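Long-range contact in short chain dehydrogenase (Mycobacterium smegmatis, PDB 3UCX), which probably works as an oxidoreductase of the short-chain dehydrogenase/reductase family, built on a Rossmann-type fold: residues D68-D80 against E118-F131. Numbering follows the deposited sequence.
Sequences DITDDAQVAHLVD and ELTVFGALRLIQGF
Thr70 O lies 3.3 Å above the plane of the Arg126 guanidinium, nearer its margin than its middle and too badly angled for a hydrogen bond from NH1. At the edge, almost in plane, Arg126 NE donates to Asp72 OD1 at 2.6 Å, a salt bridge that meets the carboxylate from above its own plane. Arg126 NH1 donates to a lone pair of Ile69 O at 3.1 Å, in the carbonyl plane but 23° out of the guanidinium plane. The chain bends at chi3 (-104°), turning the head toward the 68-71 turn; an arginine suits this spot because separate nitrogens serve a carbonyl and an acid. Glu118 OE2 pairs with Arg114 of the second subunit and only by a long, weaker salt bridge with Arg126 NH2; a water donates to both Glu118 OE2 and Thr70 O.

At the other end, Val79 CG2 sits over the centre of the Phe131 ring, 3.9 Å from its centroid, a CH-pi contact, while Leu127 CD1 lies at the edge. Leu127 CD1 also meets Leu78 CD2 at 3.6 Å, and Ile69 CG1 packs on Leu119 CD1. With no side chain at Gly123 and Gly130 the backbones can come close: Gly123 CA makes a CA-H...O contact with Ile69 O, 3.5 Å away, and beta-branched Val75 and Val79 fit against Gly130, Val79 CG2 coming to 3.6 Å from Gly130 O.

Helices 72-85 and 110-130 thus pack side by side, their segment axes 9.8 Å apart and crossing at -38°. Large apolar side chains suit the layer between helices and parallel sheet: Leu127 touches Asn94, and Phe131 touches Val92 of strand 91-94 and Val15 of strand 13-17. Ile128 meets helix 158-179, and Phe110 of the second subunit makes a cation-pi contact with Arg126.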
ATOM      1  N   ASP A  68      -7.282  14.245  31.099  1.00 24.72           N
ATOM      2  CA  ASP A  68      -7.474  14.840  29.798  1.00 25.29           C
ATOM      3  C   ASP A  68      -6.118  14.772  29.091  1.00 23.76           C
ATOM      4  O   ASP A  68      -5.182  15.507  29.432  1.00 23.65           O
ATOM      5  CB  ASP A  68      -7.941  16.283  29.954  1.00 27.12           C
ATOM      6  CG  ASP A  68      -8.158  16.964  28.640  1.00 28.60           C
ATOM      7  OD1 ASP A  68      -7.732  16.451  27.584  1.00 27.44           O
ATOM      8  OD2 ASP A  68      -8.742  18.044  28.675  1.00 31.14           O
ATOM      9  N   ILE A  69      -6.008  13.880  28.115  1.00 22.56           N
ATOM     10  CA  ILE A  69      -4.695  13.596  27.518  1.00 22.23           C
ATOM     11  C   ILE A  69      -4.265  14.723  26.570  1.00 23.62           C
ATOM     12  O   ILE A  69      -3.142  14.694  26.047  1.00 23.62           O
ATOM     13  CB  ILE A  69      -4.628  12.219  26.804  1.00 21.95           C
ATOM     14  CG1 ILE A  69      -5.610  12.139  25.617  1.00 21.51           C
ATOM     15  CG2 ILE A  69      -4.873  11.089  27.801  1.00 22.26           C
ATOM     16  CD1 ILE A  69      -5.441  10.894  24.748  1.00 20.78           C
ATOM     17  N   THR A  70      -5.141  15.714  26.364  1.00 24.16           N
ATOM     18  CA  THR A  70      -4.751  16.935  25.658  1.00 25.97           C
ATOM     19  C   THR A  70      -4.035  17.943  26.564  1.00 27.18           C
ATOM     20  O   THR A  70      -3.592  18.980  26.076  1.00 28.40           O
ATOM     21  CB  THR A  70      -5.938  17.645  24.942  1.00 26.05           C
ATOM     22  OG1 THR A  70      -6.792  18.280  25.904  1.00 27.62           O
ATOM     23  CG2 THR A  70      -6.737  16.668  24.089  1.00 26.05           C
ATOM     24  N   ASP A  71      -3.889  17.642  27.851  1.00 27.15           N
ATOM     25  CA  ASP A  71      -3.273  18.583  28.794  1.00 29.01           C
ATOM     26  C   ASP A  71      -1.952  18.060  29.367  1.00 28.31           C
ATOM     27  O   ASP A  71      -1.932  17.001  29.988  1.00 27.70           O
ATOM     28  CB  ASP A  71      -4.224  18.871  29.955  1.00 30.65           C
ATOM     29  CG  ASP A  71      -3.621  19.848  30.942  1.00 33.25           C
ATOM     30  OD1 ASP A  71      -3.670  21.059  30.667  1.00 37.37           O
ATOM     31  OD2 ASP A  71      -3.055  19.415  31.957  1.00 33.23           O
ATOM     32  N   ASP A  72      -0.873  18.828  29.204  1.00 27.95           N
ATOM     33  CA  ASP A  72       0.453  18.413  29.661  1.00 29.46           C
ATOM     34  C   ASP A  72       0.476  18.057  31.139  1.00 28.36           C
ATOM     35  O   ASP A  72       0.991  17.006  31.501  1.00 26.11           O
ATOM     36  CB  ASP A  72       1.498  19.511  29.412  1.00 33.13           C
ATOM     37  CG  ASP A  72       1.901  19.636  27.956  1.00 36.34           C
ATOM     38  OD1 ASP A  72       1.865  18.637  27.206  1.00 40.61           O
ATOM     39  OD2 ASP A  72       2.292  20.750  27.555  1.00 40.88           O
ATOM     40  N   ALA A  73      -0.071  18.935  31.994  1.00 27.97           N
ATOM     41  CA  ALA A  73      -0.039  18.708  33.447  1.00 27.13           C
ATOM     42  C   ALA A  73      -0.795  17.433  33.819  1.00 26.08           C
ATOM     43  O   ALA A  73      -0.340  16.649  34.635  1.00 26.91           O
ATOM     44  CB  ALA A  73      -0.621  19.899  34.202  1.00 28.35           C
ATOM     45  N   GLN A  74      -1.950  17.217  33.213  1.00 25.21           N
ATOM     46  CA  GLN A  74      -2.727  16.021  33.509  1.00 24.77           C
ATOM     47  C   GLN A  74      -2.050  14.721  33.048  1.00 23.05           C
ATOM     48  O   GLN A  74      -2.121  13.729  33.751  1.00 21.85           O
ATOM     49  CB  GLN A  74      -4.128  16.135  32.932  1.00 25.46           C
ATOM     50  CG  GLN A  74      -4.932  17.225  33.601  1.00 26.47           C
ATOM     51  CD  GLN A  74      -6.402  17.114  33.350  1.00 27.87           C
ATOM     52  OE1 GLN A  74      -6.956  16.018  33.278  1.00 26.57           O
ATOM     53  NE2 GLN A  74      -7.057  18.269  33.205  1.00 30.37           N
ATOM     54  N   VAL A  75      -1.383  14.727  31.893  1.00 21.71           N
ATOM     55  CA  VAL A  75      -0.609  13.542  31.507  1.00 21.40           C
ATOM     56  C   VAL A  75       0.576  13.349  32.447  1.00 21.82           C
ATOM     57  O   VAL A  75       0.903  12.216  32.795  1.00 22.12           O
ATOM     58  CB  VAL A  75      -0.157  13.565  30.014  1.00 21.06           C
ATOM     59  CG1 VAL A  75       0.818  12.436  29.726  1.00 20.34           C
ATOM     60  CG2 VAL A  75      -1.368  13.448  29.106  1.00 20.50           C
ATOM     61  N   ALA A  76       1.209  14.444  32.893  1.00 22.33           N
ATOM     62  CA  ALA A  76       2.312  14.328  33.840  1.00 22.97           C
ATOM     63  C   ALA A  76       1.834  13.707  35.137  1.00 23.08           C
ATOM     64  O   ALA A  76       2.517  12.857  35.720  1.00 23.12           O
ATOM     65  CB  ALA A  76       2.974  15.687  34.099  1.00 23.56           C
ATOM     66  N   HIS A  77       0.655  14.123  35.586  1.00 23.64           N
ATOM     67  CA  HIS A  77       0.046  13.546  36.783  1.00 24.36           C
ATOM     68  C   HIS A  77      -0.246  12.066  36.613  1.00 23.07           C
ATOM     69  O   HIS A  77       0.063  11.274  37.500  1.00 23.25           O
ATOM     70  CB  HIS A  77      -1.221  14.324  37.169  1.00 26.02           C
ATOM     71  CG  HIS A  77      -1.974  13.742  38.345  1.00 26.80           C
ATOM     72  ND1 HIS A  77      -1.503  13.798  39.610  1.00 28.60           N
ATOM     73  CD2 HIS A  77      -3.215  13.102  38.416  1.00 27.94           C
ATOM     74  CE1 HIS A  77      -2.381  13.213  40.445  1.00 27.87           C
ATOM     75  NE2 HIS A  77      -3.430  12.786  39.718  1.00 28.54           N
ATOM     76  N   LEU A  78      -0.837  11.672  35.488  1.00 21.85           N
ATOM     77  CA  LEU A  78      -1.056  10.232  35.201  1.00 20.80           C
ATOM     78  C   LEU A  78       0.233   9.402  35.283  1.00 20.25           C
ATOM     79  O   LEU A  78       0.253   8.336  35.878  1.00 21.65           O
ATOM     80  CB  LEU A  78      -1.684  10.054  33.815  1.00 20.06           C
ATOM     81  CG  LEU A  78      -1.843   8.639  33.262  1.00 19.51           C
ATOM     82  CD1 LEU A  78      -2.842   7.843  34.102  1.00 19.17           C
ATOM     83  CD2 LEU A  78      -2.268   8.692  31.788  1.00 18.57           C
ATOM     84  N   VAL A  79       1.306   9.894  34.679  1.00 19.74           N
ATOM     85  CA  VAL A  79       2.600   9.222  34.753  1.00 19.58           C
ATOM     86  C   VAL A  79       3.067   9.129  36.213  1.00 20.23           C
ATOM     87  O   VAL A  79       3.465   8.068  36.673  1.00 19.57           O
ATOM     88  CB  VAL A  79       3.664   9.942  33.892  1.00 18.44           C
ATOM     89  CG1 VAL A  79       5.040   9.304  34.074  1.00 18.32           C
ATOM     90  CG2 VAL A  79       3.247   9.923  32.422  1.00 18.21           C
ATOM     91  N   ASP A  80       3.007  10.238  36.937  1.00 21.81           N
ATOM     92  CA  ASP A  80       3.453  10.246  38.330  1.00 24.17           C
ATOM     93  C   ASP A  80       2.643   9.259  39.185  1.00 23.17           C
ATOM     94  O   ASP A  80       3.215   8.466  39.946  1.00 22.13           O
ATOM     95  CB  ASP A  80       3.407  11.665  38.919  1.00 26.64           C
ATOM     96  CG  ASP A  80       4.490  12.583  38.358  1.00 30.31           C
ATOM     97  OD1 ASP A  80       5.513  12.089  37.828  1.00 36.42           O
ATOM     98  OD2 ASP A  80       4.321  13.827  38.437  1.00 35.51           O
ATOM     99  N   GLU A 118      -6.057  16.981  17.895  1.00 16.85           N
ATOM    100  CA  GLU A 118      -5.597  17.178  19.267  1.00 18.02           C
ATOM    101  C   GLU A 118      -5.748  15.948  20.146  1.00 18.03           C
ATOM    102  O   GLU A 118      -4.823  15.605  20.895  1.00 17.40           O
ATOM    103  CB  GLU A 118      -6.281  18.380  19.909  1.00 18.78           C
ATOM    104  CG  GLU A 118      -5.508  18.962  21.054  1.00 20.12           C
ATOM    105  CD  GLU A 118      -4.157  19.568  20.675  1.00 20.50           C
ATOM    106  OE1 GLU A 118      -3.967  20.148  19.583  1.00 20.76           O
ATOM    107  OE2 GLU A 118      -3.247  19.483  21.521  1.00 22.92           O
ATOM    108  N   LEU A 119      -6.897  15.279  20.052  1.00 17.75           N
ATOM    109  CA  LEU A 119      -7.172  14.126  20.871  1.00 19.38           C
ATOM    110  C   LEU A 119      -6.508  12.867  20.303  1.00 18.17           C
ATOM    111  O   LEU A 119      -5.754  12.199  20.992  1.00 17.97           O
ATOM    112  CB  LEU A 119      -8.680  13.915  21.000  1.00 21.45           C
ATOM    113  CG  LEU A 119      -9.101  12.807  21.972  1.00 24.00           C
ATOM    114  CD1 LEU A 119      -8.486  13.027  23.349  1.00 24.60           C
ATOM    115  CD2 LEU A 119     -10.630  12.731  22.041  1.00 26.46           C
ATOM    116  N   THR A 120      -6.777  12.583  19.035  1.00 17.06           N
ATOM    117  CA  THR A 120      -6.372  11.337  18.380  1.00 16.20           C
ATOM    118  C   THR A 120      -4.857  11.246  18.115  1.00 15.74           C
ATOM    119  O   THR A 120      -4.260  10.160  18.194  1.00 15.02           O
ATOM    120  CB  THR A 120      -7.121  11.201  17.048  1.00 16.81           C
ATOM    121  OG1 THR A 120      -8.509  11.014  17.329  1.00 18.09           O
ATOM    122  CG2 THR A 120      -6.594  10.032  16.180  1.00 17.37           C
ATOM    123  N   VAL A 121      -4.255  12.373  17.786  1.00 15.02           N
ATOM    124  CA  VAL A 121      -2.844  12.388  17.411  1.00 15.22           C
ATOM    125  C   VAL A 121      -1.991  12.912  18.578  1.00 14.74           C
ATOM    126  O   VAL A 121      -1.149  12.188  19.133  1.00 13.70           O
ATOM    127  CB  VAL A 121      -2.597  13.221  16.145  1.00 15.14           C
ATOM    128  CG1 VAL A 121      -1.122  13.172  15.765  1.00 15.33           C
ATOM    129  CG2 VAL A 121      -3.478  12.734  14.980  1.00 15.34           C
ATOM    130  N   PHE A 122      -2.193  14.163  18.943  1.00 15.04           N
ATOM    131  CA  PHE A 122      -1.321  14.777  19.949  1.00 15.96           C
ATOM    132  C   PHE A 122      -1.504  14.200  21.329  1.00 16.16           C
ATOM    133  O   PHE A 122      -0.533  14.074  22.077  1.00 15.65           O
ATOM    134  CB  PHE A 122      -1.422  16.297  19.936  1.00 16.98           C
ATOM    135  CG  PHE A 122      -1.000  16.914  18.631  1.00 17.50           C
ATOM    136  CD1 PHE A 122       0.150  16.499  17.976  1.00 18.37           C
ATOM    137  CD2 PHE A 122      -1.756  17.914  18.044  1.00 18.65           C
ATOM    138  CE1 PHE A 122       0.524  17.064  16.751  1.00 18.98           C
ATOM    139  CE2 PHE A 122      -1.382  18.493  16.835  1.00 19.01           C
ATOM    140  CZ  PHE A 122      -0.242  18.077  16.183  1.00 18.99           C
ATOM    141  N   GLY A 123      -2.741  13.826  21.664  1.00 16.04           N
ATOM    142  CA  GLY A 123      -3.019  13.122  22.912  1.00 16.57           C
ATOM    143  C   GLY A 123      -2.271  11.806  23.032  1.00 15.93           C
ATOM    144  O   GLY A 123      -1.635  11.533  24.061  1.00 15.98           O
ATOM    145  N   ALA A 124      -2.343  10.992  21.986  1.00 15.09           N
ATOM    146  CA  ALA A 124      -1.623   9.730  21.944  1.00 15.04           C
ATOM    147  C   ALA A 124      -0.119   9.975  22.042  1.00 14.80           C
ATOM    148  O   ALA A 124       0.578   9.257  22.781  1.00 14.12           O
ATOM    149  CB  ALA A 124      -1.958   8.935  20.659  1.00 13.93           C
ATOM    150  N   LEU A 125       0.383  10.996  21.342  1.00 14.69           N
ATOM    151  CA  LEU A 125       1.838  11.295  21.385  1.00 14.99           C
ATOM    152  C   LEU A 125       2.243  11.695  22.813  1.00 15.98           C
ATOM    153  O   LEU A 125       3.249  11.218  23.351  1.00 15.33           O
ATOM    154  CB  LEU A 125       2.200  12.424  20.437  1.00 15.14           C
ATOM    155  CG  LEU A 125       3.691  12.777  20.294  1.00 15.19           C
ATOM    156  CD1 LEU A 125       4.530  11.540  19.983  1.00 13.89           C
ATOM    157  CD2 LEU A 125       3.890  13.873  19.248  1.00 15.05           C
ATOM    158  N   ARG A 126       1.455  12.574  23.422  1.00 16.74           N
ATOM    159  CA  ARG A 126       1.718  13.015  24.797  1.00 18.88           C
ATOM    160  C   ARG A 126       1.817  11.833  25.757  1.00 18.33           C
ATOM    161  O   ARG A 126       2.743  11.763  26.574  1.00 17.94           O
ATOM    162  CB  ARG A 126       0.627  13.989  25.254  1.00 22.14           C
ATOM    163  CG  ARG A 126       1.114  15.092  26.151  1.00 27.09           C
ATOM    164  CD  ARG A 126      -0.006  16.055  26.574  1.00 29.25           C
ATOM    165  NE  ARG A 126       0.056  17.321  25.838  1.00 31.82           N
ATOM    166  CZ  ARG A 126      -0.704  17.653  24.803  1.00 32.15           C
ATOM    167  NH1 ARG A 126      -1.628  16.830  24.346  1.00 33.31           N
ATOM    168  NH2 ARG A 126      -0.551  18.840  24.227  1.00 35.46           N
ATOM    169  N   LEU A 127       0.888  10.894  25.645  1.00 18.18           N
ATOM    170  CA  LEU A 127       0.923   9.660  26.442  1.00 18.83           C
ATOM    171  C   LEU A 127       2.165   8.835  26.226  1.00 16.57           C
ATOM    172  O   LEU A 127       2.791   8.385  27.178  1.00 16.10           O
ATOM    173  CB  LEU A 127      -0.268   8.749  26.124  1.00 20.99           C
ATOM    174  CG  LEU A 127      -1.400   8.723  27.117  1.00 24.57           C
ATOM    175  CD1 LEU A 127      -0.895   8.351  28.517  1.00 24.43           C
ATOM    176  CD2 LEU A 127      -1.962  10.128  27.070  1.00 24.66           C
ATOM    177  N   ILE A 128       2.477   8.589  24.960  1.00 14.95           N
ATOM    178  CA  ILE A 128       3.623   7.782  24.586  1.00 14.38           C
ATOM    179  C   ILE A 128       4.894   8.431  25.113  1.00 13.99           C
ATOM    180  O   ILE A 128       5.742   7.740  25.669  1.00 14.26           O
ATOM    181  CB  ILE A 128       3.705   7.536  23.069  1.00 14.16           C
ATOM    182  CG1 ILE A 128       2.528   6.618  22.615  1.00 13.98           C
ATOM    183  CG2 ILE A 128       5.057   6.945  22.692  1.00 13.73           C
ATOM    184  CD1 ILE A 128       2.195   6.666  21.136  1.00 13.86           C
ATOM    185  N   GLN A 129       5.019   9.745  24.946  1.00 13.67           N
ATOM    186  CA  GLN A 129       6.202  10.460  25.407  1.00 13.74           C
ATOM    187  C   GLN A 129       6.317  10.437  26.927  1.00 13.86           C
ATOM    188  O   GLN A 129       7.412  10.192  27.474  1.00 13.42           O
ATOM    189  CB  GLN A 129       6.207  11.892  24.862  1.00 14.38           C
ATOM    190  CG  GLN A 129       6.403  11.896  23.349  1.00 14.41           C
ATOM    191  CD  GLN A 129       6.524  13.268  22.708  1.00 15.69           C
ATOM    192  OE1 GLN A 129       5.998  14.269  23.228  1.00 16.88           O
ATOM    193  NE2 GLN A 129       7.212  13.322  21.560  1.00 15.81           N
ATOM    194  N   GLY A 130       5.189  10.668  27.613  1.00 13.36           N
ATOM    195  CA  GLY A 130       5.142  10.617  29.064  1.00 13.73           C
ATOM    196  C   GLY A 130       5.619   9.295  29.631  1.00 13.95           C
ATOM    197  O   GLY A 130       6.322   9.257  30.645  1.00 13.96           O
ATOM    198  N   PHE A 131       5.234   8.214  28.968  1.00 13.54           N
ATOM    199  CA  PHE A 131       5.635   6.879  29.380  1.00 14.03           C
ATOM    200  C   PHE A 131       6.874   6.323  28.684  1.00 13.06           C
ATOM    201  O   PHE A 131       7.213   5.169  28.877  1.00 13.34           O
ATOM    202  CB  PHE A 131       4.431   5.932  29.248  1.00 13.99           C
ATOM    203  CG  PHE A 131       3.423   6.108  30.364  1.00 14.71           C
ATOM    204  CD1 PHE A 131       3.759   5.807  31.663  1.00 15.32           C
ATOM    205  CD2 PHE A 131       2.157   6.596  30.107  1.00 14.91           C
ATOM    206  CE1 PHE A 131       2.848   5.960  32.693  1.00 16.10           C
ATOM    207  CE2 PHE A 131       1.233   6.747  31.121  1.00 15.02           C
ATOM    208  CZ  PHE A 131       1.578   6.445  32.422  1.00 16.03           C
TER
HETATM  209  O   HOH W   1      -2.870  20.157  23.969  1.00 37.72           O